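Local coordinates for protoporphyrinogen oxidase (Exiguobacterium sibiricum, PDB 3LOV), which probably catalyses the FAD-dependent oxidation of coproporphyrinogen III to coproporphyrin III by oxygen, a step of heme b biosynthesis, at residues 46-50 with 51-55; 239-242 with 243-247; 261-265 with 266-270; 343-346 with 347-350; 419-422 with 423-427. All blocks are in the same frame, centred on the assembly; numbering follows the deposited sequence. Where two conformers were deposited one is given.

Contact 1: residues 46-50 with 51-55; sequences ATYRE and DGFTI
CD2 of Phe53 lies at the edge of the Tyr48 ring, near its plane, 4.2 Å from Tyr48 CE2. The backbone N of Glu50 sits over one face of the tyrosine, displaced toward the rim. In the ring plane, at the phenolic edge, a water accepts from Tyr48 OH at 2.5 Å and donates to Asp51 OD2, while Gln400 also bonds the phenol. Phe53 has a carbonyl at its edge, with Glu50 O 3.4 Å from CD2, and His357 packs edge-to-face with it. Tyr48 CG stands anti to the backbone N (chi1 -176°), which sends the ring forward along its strand toward the turn.

This is a tight antiparallel beta hairpin closed by a type I' turn from Glu50 to Phe53. Asp51 and Gly52 take its two corners, both at positive phi, which glycine accepts with least strain. Phe53 N reaches Glu50 O at 2.9 Å from above the carbonyl plane. Farther down, Tyr48 and Ile55 form a hydrogen-bonded pair, Tyr48 N to Ile55 O 2.8 Å and Ile55 N to Tyr48 O 2.9 Å. Ile55 shares the tyrosine's face and packs on Thr314 and Ile316. Across the opposite face the beta-branched threonines, suited to extended backbone, bring Thr47 CG2 within 3.6 Å of Thr54 CG2, and Thr47 OG1 bonds Glu56.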
# COMPACT_ATOMS: atom_id res chain seq x y z
N ALA A 46 -8.16 -9.14 -3.74
CA ALA A 46 -8.67 -10.40 -4.27
C ALA A 46 -7.99 -11.55 -3.49
O ALA A 46 -6.81 -11.44 -3.16
CB ALA A 46 -8.36 -10.49 -5.76
N THR A 47 -8.72 -12.62 -3.16
CA THR A 47 -8.14 -13.72 -2.38
C THR A 47 -8.39 -15.05 -3.07
O THR A 47 -9.54 -15.39 -3.38
CB THR A 47 -8.70 -13.78 -0.96
OG1 THR A 47 -8.75 -12.47 -0.38
CG2 THR A 47 -7.88 -14.74 -0.07
N TYR A 48 -7.32 -15.78 -3.33
CA TYR A 48 -7.44 -17.15 -3.84
C TYR A 48 -7.88 -18.10 -2.70
O TYR A 48 -7.17 -18.25 -1.69
CB TYR A 48 -6.11 -17.62 -4.41
CG TYR A 48 -6.14 -19.01 -5.05
CD1 TYR A 48 -6.67 -19.21 -6.32
CD2 TYR A 48 -5.62 -20.11 -4.38
CE1 TYR A 48 -6.69 -20.47 -6.90
CE2 TYR A 48 -5.64 -21.37 -4.95
CZ TYR A 48 -6.17 -21.54 -6.20
OH TYR A 48 -6.18 -22.78 -6.76
N ARG A 49 -9.04 -18.73 -2.88
CA ARG A 49 -9.68 -19.55 -1.85
C ARG A 49 -10.18 -20.87 -2.43
O ARG A 49 -11.36 -21.07 -2.56
CB ARG A 49 -10.83 -18.78 -1.22
CG ARG A 49 -10.39 -17.62 -0.33
CD ARG A 49 -11.58 -16.73 0.10
NE ARG A 49 -12.13 -15.98 -1.03
CZ ARG A 49 -13.26 -15.27 -1.01
NH1 ARG A 49 -14.02 -15.19 0.06
NH2 ARG A 49 -13.62 -14.62 -2.11
N GLU A 50 -9.29 -21.74 -2.85
CA GLU A 50 -9.68 -23.06 -3.35
C GLU A 50 -8.74 -24.01 -2.66
O GLU A 50 -7.69 -23.59 -2.19
CB GLU A 50 -9.48 -23.21 -4.85
CG GLU A 50 -10.08 -22.11 -5.72
CD GLU A 50 -11.58 -22.21 -5.85
OE1 GLU A 50 -12.16 -23.27 -5.52
OE2 GLU A 50 -12.17 -21.20 -6.29
N ASP A 51 -9.15 -25.27 -2.57
CA ASP A 51 -8.36 -26.35 -1.97
C ASP A 51 -7.86 -26.10 -0.57
O ASP A 51 -6.76 -26.51 -0.23
CB ASP A 51 -7.18 -26.68 -2.88
CG ASP A 51 -7.63 -26.95 -4.31
OD1 ASP A 51 -8.84 -27.16 -4.52
OD2 ASP A 51 -6.78 -26.94 -5.21
N GLY A 52 -8.66 -25.42 0.25
CA GLY A 52 -8.26 -25.09 1.61
C GLY A 52 -7.22 -23.97 1.72
O GLY A 52 -6.86 -23.55 2.83
N PHE A 53 -6.75 -23.44 0.58
CA PHE A 53 -5.85 -22.27 0.61
C PHE A 53 -6.62 -20.94 0.82
O PHE A 53 -7.74 -20.80 0.36
CB PHE A 53 -5.05 -22.18 -0.71
CG PHE A 53 -4.15 -23.35 -0.97
CD1 PHE A 53 -3.03 -23.58 -0.20
CD2 PHE A 53 -4.40 -24.21 -2.05
CE1 PHE A 53 -2.20 -24.67 -0.44
CE2 PHE A 53 -3.57 -25.29 -2.33
CZ PHE A 53 -2.46 -25.51 -1.52
N THR A 54 -6.01 -20.00 1.54
CA THR A 54 -6.46 -18.59 1.57
C THR A 54 -5.22 -17.70 1.31
O THR A 54 -4.44 -17.37 2.22
CB THR A 54 -7.14 -18.21 2.92
OG1 THR A 54 -8.18 -19.15 3.23
CG2 THR A 54 -7.76 -16.81 2.89
N ILE A 55 -5.02 -17.35 0.06
CA ILE A 55 -3.78 -16.70 -0.38
C ILE A 55 -4.14 -15.38 -1.04
O ILE A 55 -4.94 -15.36 -1.96
CB ILE A 55 -3.03 -17.62 -1.36
CG1 ILE A 55 -2.54 -18.89 -0.65
CG2 ILE A 55 -1.83 -16.91 -1.99
CD1 ILE A 55 -2.06 -19.98 -1.61
O HOH W 1 -5.27 -24.70 -5.38

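Contact 2: residues 239-242 with 243-247; sequences IERL and EEVLE
Arg241 curls forward along its helix to touch both Glu244 and Val245. Its CG stands anti to the backbone N, and bends at chi2 (56°) and chi3 (57°) then fold the chain round to the C-terminal side. Glu244 comes to meet it with its chain extended beyond CG, and NE of Arg241 lies 3.2 Å from Glu244 OE2. The oxygen lies well out of the guanidinium plane, so no N-H points at it and the salt bridge rests on charge alone; the two planes are 42° apart. Arg241 was modelled in two conformers and this describes one, so the pairing is less certain; NH1 also bonds the carbonyl of Ile76.

The segment lies at the C-terminal part of helix 235-245, which packs on helix 14-26 of the Rossmann-type FAD-binding part and leads toward strand 250-252. Val245 crosses the arginine at about a right angle, CG1 lying 3.7 Å from Arg241 CD. The same methyl is 3.4 Å from Arg241 O, while CG2, between the backbone N and the carbonyl carbon, lies 3.4 Å from Leu242 O. With an alanine here CG1 is gone, and Arg241 CD would probably lose its apolar neighbour, leaving a gap beside the arginine's bend. Val245 N bonds Arg241 O at 3.0 Å, but Leu246 N reaches Leu242 O only weakly, at 3.4 Å; Leu246 turns its apolar side chain against Ala20 and Ile251.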
# COMPACT_ATOMS: atom_id res chain seq x y z
N ILE A 239 -14.67 -7.48 1.34
CA ILE A 239 -15.37 -6.90 0.17
C ILE A 239 -16.82 -7.45 0.08
O ILE A 239 -17.78 -6.69 -0.02
CB ILE A 239 -14.57 -7.16 -1.14
CG1 ILE A 239 -13.15 -6.55 -1.05
CG2 ILE A 239 -15.29 -6.68 -2.31
CD1 ILE A 239 -13.07 -5.06 -0.66
N GLU A 240 -16.91 -8.76 0.19
CA GLU A 240 -18.15 -9.51 0.12
C GLU A 240 -19.11 -9.08 1.21
O GLU A 240 -20.27 -8.82 0.94
CB GLU A 240 -17.85 -11.02 0.20
CG GLU A 240 -17.32 -11.55 -1.10
CD GLU A 240 -16.52 -12.85 -0.99
OE1 GLU A 240 -16.18 -13.30 0.13
OE2 GLU A 240 -16.20 -13.44 -2.03
N ARG A 241 -18.62 -8.94 2.45
CA ARG A 241 -19.48 -8.51 3.55
C ARG A 241 -19.92 -7.07 3.38
O ARG A 241 -21.05 -6.72 3.71
CB ARG A 241 -18.77 -8.69 4.91
CG ARG A 241 -19.58 -8.28 6.15
CD ARG A 241 -20.93 -9.00 6.26
NE ARG A 241 -20.78 -10.45 6.27
CZ ARG A 241 -20.49 -11.19 7.34
NH1 ARG A 241 -20.31 -10.63 8.55
NH2 ARG A 241 -20.37 -12.51 7.22
N LEU A 242 -19.04 -6.20 2.86
CA LEU A 242 -19.48 -4.82 2.65
C LEU A 242 -20.66 -4.76 1.69
O LEU A 242 -21.65 -4.07 1.95
CB LEU A 242 -18.36 -3.90 2.10
CG LEU A 242 -17.39 -3.42 3.15
CD1 LEU A 242 -16.13 -2.87 2.47
CD2 LEU A 242 -18.07 -2.41 4.11
N GLU A 243 -20.57 -5.49 0.59
CA GLU A 243 -21.65 -5.51 -0.37
C GLU A 243 -22.92 -6.01 0.30
O GLU A 243 -23.99 -5.39 0.20
CB GLU A 243 -21.34 -6.39 -1.58
CG GLU A 243 -22.45 -6.25 -2.63
CD GLU A 243 -22.30 -7.09 -3.85
OE1 GLU A 243 -21.45 -8.00 -3.88
OE2 GLU A 243 -23.09 -6.85 -4.79
N GLU A 244 -22.79 -7.13 0.99
CA GLU A 244 -23.90 -7.75 1.72
C GLU A 244 -24.63 -6.81 2.72
O GLU A 244 -25.83 -6.79 2.76
CB GLU A 244 -23.35 -9.01 2.38
CG GLU A 244 -24.31 -9.96 3.03
CD GLU A 244 -23.52 -11.03 3.78
OE1 GLU A 244 -22.71 -11.72 3.12
OE2 GLU A 244 -23.66 -11.14 5.02
N VAL A 245 -23.92 -6.00 3.49
CA VAL A 245 -24.57 -5.10 4.45
C VAL A 245 -25.15 -3.81 3.85
O VAL A 245 -25.80 -3.05 4.55
CB VAL A 245 -23.64 -4.75 5.68
CG1 VAL A 245 -23.13 -6.04 6.32
CG2 VAL A 245 -22.47 -3.84 5.29
N LEU A 246 -24.90 -3.52 2.58
CA LEU A 246 -25.52 -2.37 1.94
C LEU A 246 -27.01 -2.71 1.78
O LEU A 246 -27.36 -3.79 1.33
CB LEU A 246 -24.86 -2.10 0.58
CG LEU A 246 -23.37 -1.76 0.65
CD1 LEU A 246 -22.77 -1.81 -0.78
CD2 LEU A 246 -23.15 -0.43 1.33
N GLU A 247 -27.88 -1.78 2.18
CA GLU A 247 -29.32 -2.06 2.15
C GLU A 247 -30.10 -1.37 1.05
O GLU A 247 -31.21 -1.78 0.74
CB GLU A 247 -29.95 -1.72 3.50
CG GLU A 247 -29.56 -2.71 4.58
CD GLU A 247 -30.26 -2.44 5.91
OE1 GLU A 247 -29.94 -1.42 6.59
OE2 GLU A 247 -31.12 -3.28 6.25

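Contact 3: residues 261-265 with 266-270; sequences SREDG and RYRLK
Glu263 bends at chi2 (-70°), which lays its carboxylate beside Arg268, whose chain leaves with CG anti to the backbone N (chi1 175°) and runs extended to NE. The two therefore touch beside the arginine's aliphatic stem, Glu263 CG to Arg268 CB 3.6 Å and Glu263 OE2 to Arg268 CD 3.5 Å. Their charged ends are nearly coplanar, yet OE2 stops 4.3 Å from NH1, beyond a salt bridge. A water closes the gap, donating to Glu263 OE2 at 2.6 Å and accepting from Arg268 NH1 at 2.9 Å.

The backbone is a beta hairpin with a two-residue loop, Asp264-Gly265, forming a type I' turn from Glu263 to Arg266. Gly265, at phi 102°, fits a corner where a CB would press on the preceding carbonyl. Arg266 N bonds Glu263 O at 2.9 Å, and Ser261 pairs with Arg268, Arg268 N to Ser261 O 2.8 Å. Were a leucine in place of Glu263, the water between the two side chains would probably lose its acceptor and Arg268 its nearby opposite charge. Tyr277, on the neighbouring strand, packs against Glu263, Arg266 and Arg268. Tyr267 points the other way, and its hydroxyl bonds the carbonyl of Pro433.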
# COMPACT_ATOMS: atom_id res chain seq x y z
N SER A 261 -21.10 15.12 -18.01
CA SER A 261 -21.61 16.36 -18.65
C SER A 261 -22.52 17.11 -17.74
O SER A 261 -23.17 16.53 -16.87
CB SER A 261 -22.39 16.02 -19.89
OG SER A 261 -21.64 15.15 -20.71
N ARG A 262 -22.65 18.40 -17.99
CA ARG A 262 -23.48 19.23 -17.15
C ARG A 262 -24.96 19.11 -17.54
O ARG A 262 -25.29 19.11 -18.71
CB ARG A 262 -22.98 20.66 -17.21
CG ARG A 262 -21.48 20.72 -16.85
CD ARG A 262 -21.02 22.11 -16.54
NE ARG A 262 -19.57 22.24 -16.71
CZ ARG A 262 -18.67 22.18 -15.73
NH1 ARG A 262 -19.06 21.98 -14.48
NH2 ARG A 262 -17.38 22.32 -16.00
N GLU A 263 -25.82 18.96 -16.53
CA GLU A 263 -27.28 19.00 -16.68
C GLU A 263 -27.77 20.09 -15.76
O GLU A 263 -28.33 19.79 -14.72
CB GLU A 263 -27.95 17.71 -16.22
CG GLU A 263 -27.93 16.60 -17.19
CD GLU A 263 -28.81 16.85 -18.38
OE1 GLU A 263 -29.57 17.84 -18.39
OE2 GLU A 263 -28.70 16.09 -19.33
N ASP A 264 -27.51 21.34 -16.13
CA ASP A 264 -28.01 22.50 -15.38
C ASP A 264 -27.90 22.36 -13.85
O ASP A 264 -28.90 22.45 -13.11
CB ASP A 264 -29.47 22.78 -15.82
CG ASP A 264 -29.61 22.93 -17.36
OD1 ASP A 264 -28.91 23.78 -17.94
OD2 ASP A 264 -30.41 22.21 -18.01
N GLY A 265 -26.68 22.17 -13.36
CA GLY A 265 -26.45 22.07 -11.91
C GLY A 265 -26.27 20.62 -11.45
O GLY A 265 -25.63 20.36 -10.46
N ARG A 266 -26.83 19.69 -12.19
CA ARG A 266 -26.66 18.27 -11.92
C ARG A 266 -25.67 17.74 -12.97
O ARG A 266 -25.14 18.50 -13.77
CB ARG A 266 -28.03 17.54 -12.00
CG ARG A 266 -29.23 18.18 -11.23
CD ARG A 266 -30.52 17.32 -11.29
NE ARG A 266 -30.34 16.02 -10.61
CZ ARG A 266 -30.87 14.85 -10.97
NH1 ARG A 266 -31.71 14.73 -11.99
NH2 ARG A 266 -30.57 13.77 -10.26
N TYR A 267 -25.46 16.44 -13.00
CA TYR A 267 -24.56 15.86 -13.97
C TYR A 267 -25.21 14.69 -14.65
O TYR A 267 -26.00 13.95 -14.04
CB TYR A 267 -23.26 15.41 -13.25
CG TYR A 267 -22.52 16.58 -12.66
CD1 TYR A 267 -21.74 17.39 -13.45
CD2 TYR A 267 -22.61 16.88 -11.29
CE1 TYR A 267 -21.08 18.51 -12.92
CE2 TYR A 267 -21.95 17.97 -10.76
CZ TYR A 267 -21.18 18.78 -11.59
OH TYR A 267 -20.51 19.87 -11.06
N ARG A 268 -24.86 14.52 -15.91
CA ARG A 268 -25.26 13.40 -16.67
C ARG A 268 -24.02 12.54 -16.83
O ARG A 268 -23.02 13.02 -17.37
CB ARG A 268 -25.78 13.84 -18.04
CG ARG A 268 -26.11 12.71 -18.96
CD ARG A 268 -26.84 13.23 -20.21
NE ARG A 268 -26.86 12.21 -21.26
CZ ARG A 268 -27.75 12.13 -22.25
NH1 ARG A 268 -28.75 13.00 -22.37
NH2 ARG A 268 -27.65 11.17 -23.14
N LEU A 269 -24.09 11.29 -16.36
CA LEU A 269 -22.93 10.39 -16.36
C LEU A 269 -23.12 9.35 -17.45
O LEU A 269 -24.07 8.58 -17.43
CB LEU A 269 -22.75 9.73 -14.99
CG LEU A 269 -21.97 10.48 -13.90
CD1 LEU A 269 -22.33 11.92 -13.72
CD2 LEU A 269 -22.18 9.75 -12.57
N LYS A 270 -22.22 9.39 -18.44
CA LYS A 270 -22.30 8.50 -19.59
C LYS A 270 -21.76 7.11 -19.32
O LYS A 270 -20.63 6.97 -18.86
CB LYS A 270 -21.49 9.11 -20.75
CG LYS A 270 -21.56 8.29 -22.01
CD LYS A 270 -20.55 8.78 -23.03
CE LYS A 270 -20.30 7.77 -24.13
NZ LYS A 270 -20.83 8.26 -25.38
O HOH W 2 -22.04 12.45 -20.02
O HOH W 3 -21.85 21.70 -12.63
O HOH W 4 -30.28 14.21 -20.28
O HOH W 5 -23.68 20.81 -13.94

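Contact 4: residues 343-346 with 347-350; sequences CTAI and DQKW
Ala345 O is gripped by two amides of the turn that follows. Lys349 N bonds it at 3.1 Å, in the carbonyl plane, and Gln348 N comes nearer, 2.9 Å, but at a poorer angle that makes its bond weak. The next carbonyl is shared likewise: Trp350 N points nearly along the axis of Ile346 O at 2.9 Å, with an N-H...O angle of 163°, while Lys349 N adds a weak bond and Ser353 OG another.

Strand 340-345 here passes straight into the single-turn helix 346-349, with Ala345 at the N-cap position. Its small side chain suits close packing, and CB lies 3.6 Å from Gln348 CG. Ile346 turns its branched side chain onto Val359 and Arg361 of the neighbouring strand. Asp347 holds CG between the backbone N and the carbonyl carbon (chi1 61°), and OD1 takes the amide of Val359.

Thr344 CG2 lies against the lysine stem, 3.8 Å from Lys349 CD, the two side chains crossing at a slant. That stem is extended throughout, and its CG sits 3.6 Å above one face of the Trp350 ring, toward the rim. Lysine's length lets Lys349 NZ reach Asp60 OD2 in a salt bridge, and Trp350 NE1 donates to the same oxygen. Asp60 belongs to the FAD site, consistent with Lys349 and Trp350 acting as a second shell that helps to position it.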
# COMPACT_ATOMS: atom_id res chain seq x y z
N CYS A 343 10.10 -11.36 -1.30
CA CYS A 343 9.42 -12.65 -1.27
C CYS A 343 8.99 -12.97 0.15
O CYS A 343 9.72 -12.67 1.10
CB CYS A 343 10.30 -13.78 -1.75
SG CYS A 343 9.43 -15.38 -1.89
N THR A 344 7.81 -13.56 0.29
CA THR A 344 7.30 -13.92 1.61
C THR A 344 6.99 -15.41 1.66
O THR A 344 6.50 -15.98 0.67
CB THR A 344 5.99 -13.19 1.91
OG1 THR A 344 6.21 -11.79 1.82
CG2 THR A 344 5.48 -13.57 3.30
N ALA A 345 7.33 -16.02 2.80
CA ALA A 345 6.93 -17.38 3.11
C ALA A 345 5.57 -17.25 3.76
O ALA A 345 5.46 -17.15 4.98
CB ALA A 345 7.94 -18.04 4.07
N ILE A 346 4.55 -17.19 2.91
CA ILE A 346 3.17 -16.98 3.31
C ILE A 346 2.75 -17.92 4.46
O ILE A 346 2.09 -17.50 5.42
CB ILE A 346 2.21 -17.29 2.13
CG1 ILE A 346 2.21 -16.18 1.07
CG2 ILE A 346 0.78 -17.52 2.64
CD1 ILE A 346 2.43 -14.78 1.56
N ASP A 347 3.12 -19.19 4.34
CA ASP A 347 2.72 -20.17 5.37
C ASP A 347 3.42 -19.93 6.71
O ASP A 347 2.94 -20.37 7.74
CB ASP A 347 2.98 -21.60 4.88
CG ASP A 347 4.45 -21.85 4.60
OD1 ASP A 347 4.96 -21.32 3.59
OD2 ASP A 347 5.08 -22.55 5.41
N GLN A 348 4.57 -19.26 6.71
CA GLN A 348 5.21 -18.81 7.95
C GLN A 348 4.59 -17.53 8.53
O GLN A 348 4.57 -17.34 9.74
CB GLN A 348 6.71 -18.55 7.74
CG GLN A 348 7.51 -19.72 7.19
CD GLN A 348 7.56 -20.85 8.16
OE1 GLN A 348 6.89 -21.86 7.96
NE2 GLN A 348 8.35 -20.69 9.23
N LYS A 349 4.14 -16.63 7.68
CA LYS A 349 3.68 -15.31 8.14
C LYS A 349 2.22 -15.43 8.61
O LYS A 349 1.85 -14.82 9.59
CB LYS A 349 3.82 -14.28 7.02
CG LYS A 349 3.38 -12.85 7.35
CD LYS A 349 3.70 -11.90 6.19
CE LYS A 349 3.19 -10.49 6.41
NZ LYS A 349 3.02 -9.78 5.12
N TRP A 350 1.43 -16.23 7.91
CA TRP A 350 -0.00 -16.43 8.22
C TRP A 350 -0.37 -17.90 8.50
O TRP A 350 -0.37 -18.73 7.59
CB TRP A 350 -0.91 -15.91 7.08
CG TRP A 350 -0.65 -14.52 6.78
CD1 TRP A 350 0.02 -14.03 5.68
CD2 TRP A 350 -1.01 -13.38 7.57
NE1 TRP A 350 0.12 -12.66 5.77
CE2 TRP A 350 -0.51 -12.23 6.91
CE3 TRP A 350 -1.70 -13.22 8.77
CZ2 TRP A 350 -0.70 -10.96 7.39
CZ3 TRP A 350 -1.89 -11.91 9.25
CH2 TRP A 350 -1.38 -10.81 8.57

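Contact 5: residues 419-422 with 423-427; sequences DRIQ and RVREE
Gln422 and Glu426, one turn apart, are joined by a side-chain hydrogen bond. NE2 of Gln422 donates to Glu426 OE2 at 3.1 Å, with an N-H...O angle of 154°. The oxygen is met on its syn side, 23° out of the carboxylate plane, and lies close to the plane of the amide. Gln422 CG, anti to the backbone N, passes 3.2 Å from the same oxygen. Two conformers were modelled for this exposed glutamine, and the bond is described for one, so it is less certain.

Backbone acceptors are taken in regular i to i+4 order: Arg423 N bonds Asp419 O, Val424 N bonds Arg420 O at 2.9 Å, and Arg425 N bonds Ile421 O. Glu426 N continues the series to Gln422 O at 3.0 Å.

The arginines find their partners mainly beyond this helix. Arg425 lays its guanidinium obliquely by Ile421, NH1 3.4 Å from Ile421 CG2, while NH1 forms a salt bridge with Asp443 and NH2 donates to the carbonyl of Leu437. Arg423 NH1 serves Glu301 and the carbonyl of His298; its NH2 pairs with Glu427 OE1 at 3.5 Å by charge alone. Glu427 OE2 in turn accepts from the amide of His298, and Arg420 NH1 bonds the carbonyl of Val415. With Ile421 and Val424 buried and Asp419, Gln422 and Glu426 facing solvent, this is the amphipathic helix 417-431, which precedes strand 435-437, the edge of the Rossmann-type parallel sheet.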
# COMPACT_ATOMS: atom_id res chain seq x y z
N ASP A 419 -0.67 18.94 0.24
CA ASP A 419 -1.05 20.28 -0.23
C ASP A 419 -1.43 20.31 -1.69
O ASP A 419 -2.36 21.00 -2.06
CB ASP A 419 0.07 21.29 -0.01
CG ASP A 419 0.25 21.65 1.45
OD1 ASP A 419 -0.63 21.31 2.25
OD2 ASP A 419 1.28 22.25 1.79
N ARG A 420 -0.74 19.53 -2.51
CA ARG A 420 -1.15 19.42 -3.91
C ARG A 420 -2.57 18.79 -4.06
O ARG A 420 -3.38 19.24 -4.87
CB ARG A 420 -0.11 18.65 -4.68
CG ARG A 420 1.15 19.48 -5.00
CD ARG A 420 2.02 18.76 -6.00
NE ARG A 420 2.57 17.48 -5.51
CZ ARG A 420 3.65 17.39 -4.73
NH1 ARG A 420 4.32 18.48 -4.37
NH2 ARG A 420 4.10 16.20 -4.37
N ILE A 421 -2.85 17.77 -3.27
CA ILE A 421 -4.16 17.13 -3.34
C ILE A 421 -5.26 18.11 -2.86
O ILE A 421 -6.34 18.11 -3.44
CB ILE A 421 -4.16 15.86 -2.54
CG1 ILE A 421 -3.26 14.80 -3.24
CG2 ILE A 421 -5.62 15.37 -2.20
CD1 ILE A 421 -3.49 14.54 -4.73
N GLN A 422 -5.03 18.91 -1.82
CA GLN A 422 -5.98 19.97 -1.40
C GLN A 422 -6.28 20.90 -2.57
O GLN A 422 -7.43 21.26 -2.86
CB GLN A 422 -5.43 20.76 -0.18
CG GLN A 422 -6.00 22.19 -0.01
CD GLN A 422 -5.45 22.97 1.20
OE1 GLN A 422 -4.72 22.43 2.04
NE2 GLN A 422 -5.81 24.25 1.29
N ARG A 423 -5.22 21.32 -3.27
CA ARG A 423 -5.42 22.19 -4.40
C ARG A 423 -6.20 21.48 -5.53
O ARG A 423 -7.08 22.08 -6.10
CB ARG A 423 -4.09 22.80 -4.89
CG ARG A 423 -4.26 23.95 -5.93
CD ARG A 423 -4.23 23.36 -7.32
NE ARG A 423 -4.91 24.14 -8.36
CZ ARG A 423 -5.16 23.67 -9.57
NH1 ARG A 423 -4.81 22.42 -9.90
NH2 ARG A 423 -5.76 24.45 -10.47
N VAL A 424 -5.90 20.21 -5.83
CA VAL A 424 -6.69 19.43 -6.81
C VAL A 424 -8.20 19.45 -6.44
O VAL A 424 -9.06 19.81 -7.26
CB VAL A 424 -6.09 17.96 -6.99
CG1 VAL A 424 -7.09 16.98 -7.63
CG2 VAL A 424 -4.79 17.97 -7.80
N ARG A 425 -8.52 19.17 -5.17
CA ARG A 425 -9.90 19.11 -4.69
C ARG A 425 -10.64 20.44 -4.80
O ARG A 425 -11.83 20.45 -5.17
CB ARG A 425 -9.95 18.59 -3.26
CG ARG A 425 -9.61 17.07 -3.19
CD ARG A 425 -9.84 16.55 -1.78
NE ARG A 425 -10.00 15.10 -1.74
CZ ARG A 425 -9.26 14.27 -0.99
NH1 ARG A 425 -8.32 14.72 -0.16
NH2 ARG A 425 -9.51 12.98 -1.03
N GLU A 426 -9.94 21.55 -4.54
CA GLU A 426 -10.50 22.91 -4.68
C GLU A 426 -10.78 23.25 -6.13
O GLU A 426 -11.80 23.88 -6.45
CB GLU A 426 -9.54 23.95 -4.10
CG GLU A 426 -9.42 23.88 -2.60
CD GLU A 426 -8.28 24.73 -2.05
OE1 GLU A 426 -7.68 25.50 -2.85
OE2 GLU A 426 -7.99 24.62 -0.84
N GLU A 427 -9.88 22.85 -7.01
CA GLU A 427 -10.10 23.05 -8.41
C GLU A 427 -11.29 22.24 -8.88
O GLU A 427 -12.11 22.73 -9.64
CB GLU A 427 -8.88 22.64 -9.22
CG GLU A 427 -9.10 22.58 -10.73
CD GLU A 427 -9.11 23.97 -11.42
OE1 GLU A 427 -9.24 24.99 -10.72
OE2 GLU A 427 -8.97 24.01 -12.65

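In the fold
The five contacts follow one another in series along the chain: contacts 1 and 3 close hairpin turns, contact 4 spans a strand-to-helix junction, and contacts 2 and 5 lie along helices; none nests within or crosses another. Contact 1 joins strands 47-48 and 55-56. Contact 2 lies at the C-terminal part of helix 235-245, before an outer strand of the parallel sheet, and its Glu240 meets Arg49 of contact 1 in a salt bridge. Contact 3 belongs to a small antiparallel sheet, contact 4 to the seven-stranded mixed sheet, its nearest atoms about 5 Å from contact 1. Contact 5, in helix 417-431, has nearest atoms about 8 Å from contact 3, across the chain's centre from contacts 1 and 4.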